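PDB 5H28: oxysterol-binding protein homolog 1, which carries lipids, sterols among them, between membranes through the cytosol, and is targeted to the nucleus-vacuole junction through its ankyrin repeats, the part in this chain. Local coordinates for residues L45-Q50 against N87-A93. Residues are numbered along the deposited sequence; the frame is centred on the assembly and turned at random.
Sequences LHYAVQ and NTPLHIA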
ATOM      1  N   LEU A  45      12.558 -15.410   1.700  1.00  5.23           N
ATOM      2  CA  LEU A  45      13.068 -14.050   1.806  1.00  6.23           C
ATOM      3  C   LEU A  45      13.379 -13.704   3.264  1.00  5.48           C
ATOM      4  O   LEU A  45      14.346 -12.991   3.537  1.00  6.29           O
ATOM      5  CB  LEU A  45      12.079 -13.046   1.205  1.00  7.66           C
ATOM      6  CG  LEU A  45      12.592 -11.606   1.103  1.00  8.37           C
ATOM      7  CD1 LEU A  45      13.918 -11.575   0.352  1.00  9.60           C
ATOM      8  CD2 LEU A  45      11.553 -10.749   0.390  1.00  9.61           C
ATOM      9  N   HIS A  46      12.570 -14.208   4.195  1.00  6.10           N
ATOM     10  CA  HIS A  46      12.822 -13.966   5.615  1.00  6.25           C
ATOM     11  C   HIS A  46      14.176 -14.566   5.973  1.00  6.28           C
ATOM     12  O   HIS A  46      15.017 -13.917   6.596  1.00  6.72           O
ATOM     13  CB  HIS A  46      11.768 -14.649   6.497  1.00  6.54           C
ATOM     14  CG  HIS A  46      10.469 -13.913   6.590  1.00  6.61           C
ATOM     15  ND1 HIS A  46       9.563 -13.856   5.552  1.00  6.76           N
ATOM     16  CD2 HIS A  46       9.909 -13.229   7.615  1.00  7.53           C
ATOM     17  CE1 HIS A  46       8.502 -13.170   5.936  1.00  5.85           C
ATOM     18  NE2 HIS A  46       8.686 -12.778   7.185  1.00  6.20           N
ATOM     19  N   TYR A  47      14.376 -15.820   5.586  1.00  6.21           N
ATOM     20  CA  TYR A  47      15.623 -16.497   5.898  1.00  4.88           C
ATOM     21  C   TYR A  47      16.820 -15.861   5.207  1.00  5.66           C
ATOM     22  O   TYR A  47      17.909 -15.815   5.771  1.00  7.20           O
ATOM     23  CB  TYR A  47      15.525 -17.985   5.539  1.00  6.19           C
ATOM     24  CG  TYR A  47      14.496 -18.728   6.365  1.00  8.20           C
ATOM     25  CD1 TYR A  47      14.451 -18.580   7.750  1.00  8.60           C
ATOM     26  CD2 TYR A  47      13.566 -19.572   5.764  1.00 10.73           C
ATOM     27  CE1 TYR A  47      13.503 -19.250   8.517  1.00  9.59           C
ATOM     28  CE2 TYR A  47      12.610 -20.250   6.526  1.00 10.48           C
ATOM     29  CZ  TYR A  47      12.587 -20.082   7.899  1.00 10.49           C
ATOM     30  OH  TYR A  47      11.647 -20.740   8.662  1.00 13.55           O
ATOM     31  N   ALA A  48      16.622 -15.362   3.992  1.00  5.41           N
ATOM     32  CA  ALA A  48      17.714 -14.730   3.268  1.00  5.63           C
ATOM     33  C   ALA A  48      18.125 -13.444   3.968  1.00  5.52           C
ATOM     34  O   ALA A  48      19.311 -13.142   4.071  1.00  5.90           O
ATOM     35  CB  ALA A  48      17.300 -14.440   1.840  1.00  6.31           C
ATOM     36  N   VAL A  49      17.145 -12.682   4.446  1.00  6.03           N
ATOM     37  CA  VAL A  49      17.443 -11.441   5.150  1.00  7.54           C
ATOM     38  C   VAL A  49      18.264 -11.740   6.404  1.00  8.01           C
ATOM     39  O   VAL A  49      19.098 -10.934   6.821  1.00 10.01           O
ATOM     40  CB  VAL A  49      16.142 -10.700   5.548  1.00  8.77           C
ATOM     41  CG1 VAL A  49      16.443  -9.588   6.548  1.00 12.02           C
ATOM     42  CG2 VAL A  49      15.486 -10.124   4.310  1.00 11.01           C
ATOM     43  N   GLN A  50      18.050 -12.908   6.993  1.00  8.21           N
ATOM     44  CA  GLN A  50      18.777 -13.267   8.200  1.00  7.88           C
ATOM     45  C   GLN A  50      20.197 -13.777   7.993  1.00  9.33           C
ATOM     46  O   GLN A  50      21.060 -13.544   8.838  1.00 10.68           O
ATOM     47  CB  GLN A  50      17.996 -14.316   8.997  1.00  9.91           C
ATOM     48  CG  GLN A  50      16.663 -13.830   9.520  1.00 11.94           C
ATOM     49  CD  GLN A  50      16.052 -14.786  10.521  1.00 14.25           C
ATOM     50  OE1 GLN A  50      15.844 -15.964  10.230  1.00 17.44           O
ATOM     51  NE2 GLN A  50      15.757 -14.278  11.713  1.00 14.06           N
ATOM     52  N   ASN A  87       5.649 -10.865  11.371  1.00  6.53           N
ATOM     53  CA  ASN A  87       6.772 -10.101  10.834  1.00  5.98           C
ATOM     54  C   ASN A  87       6.981 -10.305   9.344  1.00  5.49           C
ATOM     55  O   ASN A  87       6.838 -11.412   8.827  1.00  6.43           O
ATOM     56  CB  ASN A  87       8.081 -10.464  11.540  1.00  5.67           C
ATOM     57  CG  ASN A  87       8.149  -9.932  12.951  1.00  4.28           C
ATOM     58  OD1 ASN A  87       7.757  -8.799  13.216  1.00  7.25           O
ATOM     59  ND2 ASN A  87       8.667 -10.749  13.868  1.00  7.66           N
ATOM     60  N   THR A  88       7.342  -9.218   8.671  1.00  6.07           N
ATOM     61  CA  THR A  88       7.627  -9.229   7.240  1.00  6.60           C
ATOM     62  C   THR A  88       9.145  -9.211   7.117  1.00  5.62           C
ATOM     63  O   THR A  88       9.848  -9.043   8.114  1.00  4.82           O
ATOM     64  CB  THR A  88       7.119  -7.953   6.559  1.00  6.59           C
ATOM     65  OG1 THR A  88       7.820  -6.824   7.104  1.00  6.12           O
ATOM     66  CG2 THR A  88       5.631  -7.776   6.782  1.00  7.54           C
ATOM     67  N   PRO A  89       9.672  -9.395   5.896  1.00  5.97           N
ATOM     68  CA  PRO A  89      11.125  -9.369   5.729  1.00  4.84           C
ATOM     69  C   PRO A  89      11.693  -8.026   6.191  1.00  3.85           C
ATOM     70  O   PRO A  89      12.800  -7.967   6.724  1.00  5.73           O
ATOM     71  CB  PRO A  89      11.294  -9.599   4.231  1.00  5.06           C
ATOM     72  CG  PRO A  89      10.165 -10.557   3.939  1.00  5.24           C
ATOM     73  CD  PRO A  89       9.013  -9.918   4.686  1.00  6.83           C
ATOM     74  N   LEU A  90      10.925  -6.959   5.991  1.00  4.39           N
ATOM     75  CA  LEU A  90      11.352  -5.622   6.399  1.00  4.81           C
ATOM     76  C   LEU A  90      11.476  -5.544   7.923  1.00  6.05           C
ATOM     77  O   LEU A  90      12.393  -4.904   8.435  1.00  5.95           O
ATOM     78  CB  LEU A  90      10.363  -4.569   5.893  1.00  5.59           C
ATOM     79  CG  LEU A  90      10.741  -3.103   6.126  1.00  4.74           C
ATOM     80  CD1 LEU A  90      12.008  -2.745   5.354  1.00  8.29           C
ATOM     81  CD2 LEU A  90       9.583  -2.215   5.688  1.00  7.79           C
ATOM     82  N   HIS A  91      10.560  -6.188   8.648  1.00  6.06           N
ATOM     83  CA  HIS A  91      10.632  -6.192  10.111  1.00  4.00           C
ATOM     84  C   HIS A  91      11.924  -6.870  10.550  1.00  5.21           C
ATOM     85  O   HIS A  91      12.619  -6.396  11.450  1.00  4.55           O
ATOM     86  CB  HIS A  91       9.482  -6.988  10.738  1.00  4.56           C
ATOM     87  CG  HIS A  91       8.175  -6.260  10.796  1.00  3.90           C
ATOM     88  ND1 HIS A  91       7.278  -6.258   9.751  1.00  5.17           N
ATOM     89  CD2 HIS A  91       7.582  -5.572  11.802  1.00  4.15           C
ATOM     90  CE1 HIS A  91       6.186  -5.607  10.112  1.00  5.73           C
ATOM     91  NE2 HIS A  91       6.345  -5.182  11.352  1.00  5.14           N
ATOM     92  N   ILE A  92      12.224  -7.999   9.918  1.00  4.35           N
ATOM     93  CA  ILE A  92      13.417  -8.762  10.247  1.00  6.13           C
ATOM     94  C   ILE A  92      14.683  -7.978   9.916  1.00  4.78           C
ATOM     95  O   ILE A  92      15.624  -7.940  10.707  1.00  6.54           O
ATOM     96  CB  ILE A  92      13.425 -10.121   9.490  1.00  7.02           C
ATOM     97  CG1 ILE A  92      12.152 -10.916   9.814  1.00  8.06           C
ATOM     98  CG2 ILE A  92      14.672 -10.917   9.849  1.00  8.57           C
ATOM     99  CD1 ILE A  92      11.940 -11.240  11.283  1.00  8.29           C
ATOM    100  N   ALA A  93      14.703  -7.348   8.747  1.00  5.41           N
ATOM    101  CA  ALA A  93      15.865  -6.575   8.332  1.00  5.20           C
ATOM    102  C   ALA A  93      16.117  -5.398   9.268  1.00  6.31           C
ATOM    103  O   ALA A  93      17.261  -5.104   9.611  1.00  6.70           O
ATOM    104  CB  ALA A  93      15.678  -6.082   6.904  1.00  6.08           C
TER
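Helix 45-50 and helix 89-93 run almost parallel, 15° apart with axes 9.0 Å at closest approach, and His46 faces Pro89 and Val49 faces Ala93. The His46 imidazole reaches across to the loop residue Asn87, just before helix 89-93, where NE2 donates a nearly straight bond (174°) to Asn87 O at 2.8 Å. The carbonyl oxygen lies in the ring plane, while the donor sits well above the carbonyl plane. Pro89 CG rides over one face of this ring, offset toward its rim, in a CH-pi contact 3.9 Å from the centroid. Leu45, CG anti to the backbone N (chi1 -173°), puts CD2 against the same proline carbon at 3.8 Å. One turn on, Val49 CG1 presses on Ala93 CB at 3.6 Å, and Ile92 CG2 packs 3.5 Å from Gln50 CG. Thr88 N-caps helix 89-93, its OG1 accepting from His91 N and also hydrogen-bonded to His91 ND1; His91 NE2 is bonded in turn to Leu121 O. This T-P-L-H motif is the ankyrin signature, and the contact stacks the first helices of predicted repeats 1 and 2. A phenylalanine in place of His46 would probably leave Asn87 O without this N-H donor. Because NE2 carries the proton, the NE2-to-Asn87 O bond, with Pro89 against one face, holds the imidazole's rotation, a single polar link in a mostly apolar contact.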